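PDB 7CDY: glucose dehydrogenase from Serratia sp. FS14, which belongs to the glucose/sorbosone dehydrogenase family of beta-propeller proteins and carries a bound calcium ion. Local coordinates for residues K293-L298 against L330-D335; L231-I236 against Q241-A246. All blocks are in the same frame, centred on the assembly; numbering follows the deposited sequence.

In the fold
Both contacts lie in the same beta-propeller chain, and both segments of contact 2 precede those of contact 1 in sequence. Contact 1 is buried, about 13 Å from the centre of the chain, and joins strand 294-301 to strand 330-334 of another sheet. Contact 2 lies farther out, about 23 Å from that centre. It folds the long loop between strands 216-219 and 259-261 back on itself. The T233 side chain in this loop is about 6 Å from the calcium ion, whose site includes E217 and Y227. The two contacts do not touch: their centres are about 28 Å apart and their nearest atoms about 14 Å.

Contact 1. Residues K293-L298 against L330-D335; sequences KALIRL and LYLLTD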
# COMPACT_ATOMS: atom_id res chain seq x y z
N LYS A 293 8.83 -14.71 -1.90
CA LYS A 293 10.05 -14.12 -2.47
C LYS A 293 10.00 -14.12 -4.00
O LYS A 293 10.85 -14.69 -4.69
CB LYS A 293 11.31 -14.83 -1.95
CG LYS A 293 11.45 -14.78 -0.44
CD LYS A 293 12.68 -15.55 0.04
CE LYS A 293 12.78 -15.51 1.56
NZ LYS A 293 14.00 -16.20 2.04
N ALA A 294 8.98 -13.45 -4.53
CA ALA A 294 8.74 -13.51 -5.97
C ALA A 294 7.89 -12.31 -6.40
O ALA A 294 7.43 -11.52 -5.58
CB ALA A 294 8.06 -14.82 -6.37
N LEU A 295 7.72 -12.20 -7.71
CA LEU A 295 6.85 -11.21 -8.32
C LEU A 295 5.72 -11.94 -9.04
O LEU A 295 5.98 -12.86 -9.83
CB LEU A 295 7.65 -10.37 -9.30
CG LEU A 295 6.89 -9.28 -10.05
CD1 LEU A 295 6.39 -8.19 -9.09
CD2 LEU A 295 7.80 -8.67 -11.12
N ILE A 296 4.49 -11.56 -8.74
CA ILE A 296 3.30 -12.18 -9.33
C ILE A 296 2.83 -11.30 -10.47
O ILE A 296 2.74 -10.07 -10.33
CB ILE A 296 2.20 -12.32 -8.26
CG1 ILE A 296 2.66 -13.26 -7.15
CG2 ILE A 296 0.90 -12.78 -8.89
CD1 ILE A 296 1.80 -13.18 -5.90
N ARG A 297 2.51 -11.92 -11.61
CA ARG A 297 1.90 -11.20 -12.73
C ARG A 297 0.53 -11.80 -13.02
O ARG A 297 0.43 -12.98 -13.37
CB ARG A 297 2.77 -11.27 -13.98
CG ARG A 297 2.17 -10.48 -15.14
CD ARG A 297 3.09 -10.45 -16.34
NE ARG A 297 3.06 -11.71 -17.07
CZ ARG A 297 2.33 -11.92 -18.16
NH1 ARG A 297 1.56 -10.95 -18.64
NH2 ARG A 297 2.36 -13.09 -18.77
N LEU A 298 -0.52 -10.99 -12.89
CA LEU A 298 -1.88 -11.41 -13.21
C LEU A 298 -2.28 -10.81 -14.55
O LEU A 298 -2.23 -9.58 -14.72
CB LEU A 298 -2.86 -10.95 -12.13
CG LEU A 298 -2.56 -11.42 -10.70
CD1 LEU A 298 -3.63 -10.92 -9.75
CD2 LEU A 298 -2.48 -12.93 -10.68
N LEU A 330 9.49 -1.99 -14.71
CA LEU A 330 8.99 -2.10 -13.34
C LEU A 330 10.13 -1.80 -12.38
O LEU A 330 11.29 -2.13 -12.64
CB LEU A 330 8.46 -3.50 -13.06
CG LEU A 330 7.22 -3.95 -13.83
CD1 LEU A 330 6.92 -5.39 -13.50
CD2 LEU A 330 6.04 -3.06 -13.47
N TYR A 331 9.78 -1.19 -11.25
CA TYR A 331 10.74 -0.86 -10.20
C TYR A 331 10.28 -1.51 -8.90
O TYR A 331 9.12 -1.35 -8.50
CB TYR A 331 10.88 0.66 -10.05
CG TYR A 331 11.66 1.29 -11.19
CD1 TYR A 331 11.07 1.47 -12.44
CD2 TYR A 331 12.98 1.66 -11.03
CE1 TYR A 331 11.79 2.03 -13.49
CE2 TYR A 331 13.70 2.22 -12.07
CZ TYR A 331 13.10 2.40 -13.29
OH TYR A 331 13.84 2.96 -14.32
N LEU A 332 11.18 -2.26 -8.26
CA LEU A 332 10.86 -3.02 -7.06
C LEU A 332 11.78 -2.61 -5.92
O LEU A 332 12.92 -2.17 -6.14
CB LEU A 332 11.07 -4.53 -7.28
CG LEU A 332 10.47 -5.20 -8.51
CD1 LEU A 332 10.66 -6.71 -8.43
CD2 LEU A 332 9.02 -4.85 -8.71
N LEU A 333 11.29 -2.79 -4.69
CA LEU A 333 12.12 -2.74 -3.49
C LEU A 333 12.08 -4.09 -2.80
O LEU A 333 11.04 -4.75 -2.78
CB LEU A 333 11.61 -1.70 -2.49
CG LEU A 333 11.59 -0.25 -2.98
CD1 LEU A 333 10.86 0.66 -1.99
CD2 LEU A 333 13.00 0.25 -3.24
N THR A 334 13.21 -4.50 -2.23
CA THR A 334 13.29 -5.77 -1.50
C THR A 334 13.34 -5.51 -0.01
O THR A 334 14.01 -4.58 0.45
CB THR A 334 14.46 -6.65 -1.96
OG1 THR A 334 15.70 -6.10 -1.50
CG2 THR A 334 14.48 -6.77 -3.46
N ASP A 335 12.62 -6.33 0.76
CA ASP A 335 12.46 -6.12 2.20
C ASP A 335 13.50 -6.91 2.97
O ASP A 335 13.26 -8.02 3.45
CB ASP A 335 11.06 -6.49 2.66
CG ASP A 335 10.88 -6.34 4.17
OD1 ASP A 335 11.56 -5.46 4.75
OD2 ASP A 335 10.10 -7.11 4.77
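L295 meets two leucines of the 330-335 segment, L330 and L332, through its two methyl groups. CD2 of L295 lies 4.1 Å from CD1 of L330. CD1 of L295 lies 4.3 Å from CD2 of L332. L295 and L330 are set at a slant to each other, and their closest approach is between methyl groups. CB of L295 points toward the other segment, and CG anti to the backbone N (chi1 179°) carries the branch on, placing one methyl near each partner. In L330, CG is anti to the carbonyl carbon instead (chi1 -66°), and CD1 is the methyl that meets L295.

The strands themselves stay apart. The CA atoms of L295 and L332 are 9.2 Å from each other, and no hydrogen bond joins the segments. Each strand is bonded within its own sheet: the backbone of L295 pairs with L311, and that of L330 with V344. F286 packs against both L295 and L330, which widens the apolar layer.

L330 and L332 alternate with Y331 and L333 along their strand. The first pair faces L295; the second packs on strand 3-19, where Y331 touches L7 and L17. Leucines of this strand therefore point to both faces of its sheet.

All three touching leucines are buried, and the contact is wholly apolar. It packs the sheet of strands 267-273, 284-289, 294-301 and 304-311 against the sheet that holds strands 330-334, 339-345 and 3-19. The pairing of strand 3-19 with strand 339-345 is consistent with the usual joining of chain ends that closes the propeller ring. Apolar packing between adjacent antiparallel sheets, without hydrogen bonds from one to the other, is how neighbouring blades meet in a beta-propeller.

Contact 2. Residues L231-I236 against Q241-A246; sequences LATYGI and QPIPEA
I236 meets I243 and the backbone of Q241 where the two segments come together. CB of I236 lies 3.7 Å from the carbonyl O of Q241. The I243 side chain reaches back to the I236 backbone, with its CG1 3.9 Å from I236 C. CB of I243 points toward the other segment, and with CG1 anti to its own carbonyl carbon (chi1 -68°) the arm ends beside I236 C. One water joins the backbones beside them. It donates to G235 O at 2.9 Å and accepts from I243 N at 2.8 Å.

L231 makes the contact at the other end. Its CB points away from the partner segment, but the branch comes back, and CD2 lies 3.7 Å from the carbonyl O of E245. CA of A246 lies 3.4 Å from the carbonyl O of L231, a CA-H...O contact with an angle of 134° at the hydrogen. Between the two ends, CG2 of T233 rests 4.0 Å from CB of A246. The hydroxyl of T233 serves its own segment: OG1 accepts from G235 N in an ST turn. In the 241-246 segment a type I turn from I243 to A246 is closed by the bond from A246 N to I243 O. The carboxylate of E245 leaves the contact and forms a salt bridge with R147.

No direct hydrogen bond crosses between the segments. They meet through van der Waals contacts, one CA-H...O contact and a bridging water. The water gives G235 O and I243 N a hydrogen-bond partner each and is the one hydrogen-bonded link found between the segments.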
# COMPACT_ATOMS: atom_id res chain seq x y z
N LEU A 231 -15.23 -12.02 9.76
CA LEU A 231 -16.36 -12.95 9.65
C LEU A 231 -16.22 -13.88 8.46
O LEU A 231 -16.68 -15.03 8.50
CB LEU A 231 -17.65 -12.16 9.48
CG LEU A 231 -17.96 -11.10 10.53
CD1 LEU A 231 -19.26 -10.36 10.21
CD2 LEU A 231 -18.01 -11.73 11.91
N ALA A 232 -15.61 -13.40 7.38
CA ALA A 232 -15.35 -14.20 6.20
C ALA A 232 -13.86 -14.17 5.91
O ALA A 232 -13.23 -13.10 5.99
CB ALA A 232 -16.11 -13.64 5.00
N THR A 233 -13.28 -15.34 5.62
CA THR A 233 -11.86 -15.41 5.29
C THR A 233 -11.58 -16.72 4.57
O THR A 233 -12.27 -17.73 4.79
CB THR A 233 -10.98 -15.28 6.54
OG1 THR A 233 -9.61 -15.30 6.14
CG2 THR A 233 -11.23 -16.40 7.52
N TYR A 234 -10.57 -16.70 3.70
CA TYR A 234 -10.02 -17.90 3.09
C TYR A 234 -8.83 -18.46 3.86
O TYR A 234 -8.25 -19.47 3.44
CB TYR A 234 -9.65 -17.64 1.62
CG TYR A 234 -10.85 -17.67 0.71
CD1 TYR A 234 -11.44 -18.88 0.35
CD2 TYR A 234 -11.44 -16.50 0.28
CE1 TYR A 234 -12.56 -18.91 -0.45
CE2 TYR A 234 -12.58 -16.52 -0.52
CZ TYR A 234 -13.14 -17.74 -0.87
OH TYR A 234 -14.26 -17.81 -1.66
N GLY A 235 -8.46 -17.86 4.99
CA GLY A 235 -7.37 -18.34 5.81
C GLY A 235 -7.85 -18.93 7.12
O GLY A 235 -9.04 -18.96 7.44
N ILE A 236 -6.87 -19.41 7.89
CA ILE A 236 -7.08 -19.91 9.25
C ILE A 236 -6.12 -19.17 10.17
O ILE A 236 -5.31 -18.36 9.73
CB ILE A 236 -6.92 -21.44 9.35
CG1 ILE A 236 -5.50 -21.87 8.97
CG2 ILE A 236 -7.96 -22.12 8.48
CD1 ILE A 236 -5.24 -23.38 9.02
N GLN A 241 -5.86 -23.53 14.03
CA GLN A 241 -7.27 -23.46 14.36
C GLN A 241 -7.95 -22.38 13.51
O GLN A 241 -7.29 -21.47 13.01
CB GLN A 241 -7.43 -23.10 15.83
CG GLN A 241 -6.91 -24.18 16.77
CD GLN A 241 -7.53 -25.53 16.47
OE1 GLN A 241 -8.75 -25.70 16.56
NE2 GLN A 241 -6.70 -26.50 16.11
N PRO A 242 -9.27 -22.47 13.32
CA PRO A 242 -9.98 -21.41 12.59
C PRO A 242 -9.83 -20.06 13.26
O PRO A 242 -9.66 -19.95 14.48
CB PRO A 242 -11.44 -21.87 12.63
CG PRO A 242 -11.36 -23.36 12.86
CD PRO A 242 -10.17 -23.57 13.71
N ILE A 243 -9.90 -19.01 12.45
CA ILE A 243 -10.05 -17.67 13.01
C ILE A 243 -11.32 -17.65 13.87
O ILE A 243 -12.39 -18.08 13.40
CB ILE A 243 -10.14 -16.64 11.87
CG1 ILE A 243 -8.80 -16.51 11.12
CG2 ILE A 243 -10.64 -15.28 12.38
CD1 ILE A 243 -7.64 -15.96 11.95
N PRO A 244 -11.25 -17.21 15.13
CA PRO A 244 -12.39 -17.40 16.05
C PRO A 244 -13.69 -16.77 15.59
O PRO A 244 -14.76 -17.32 15.87
CB PRO A 244 -11.89 -16.77 17.36
CG PRO A 244 -10.41 -16.84 17.28
CD PRO A 244 -10.07 -16.67 15.82
N GLU A 245 -13.63 -15.62 14.92
CA GLU A 245 -14.82 -14.90 14.49
C GLU A 245 -15.38 -15.38 13.16
O GLU A 245 -16.47 -14.96 12.77
CB GLU A 245 -14.50 -13.40 14.37
CG GLU A 245 -13.94 -12.76 15.63
CD GLU A 245 -12.42 -12.87 15.74
OE1 GLU A 245 -11.86 -12.40 16.75
OE2 GLU A 245 -11.78 -13.45 14.82
N ALA A 246 -14.66 -16.26 12.46
CA ALA A 246 -15.02 -16.58 11.09
C ALA A 246 -16.26 -17.46 11.04
O ALA A 246 -16.37 -18.45 11.78
CB ALA A 246 -13.86 -17.24 10.36
O HOH W 1 -10.62 -19.43 9.78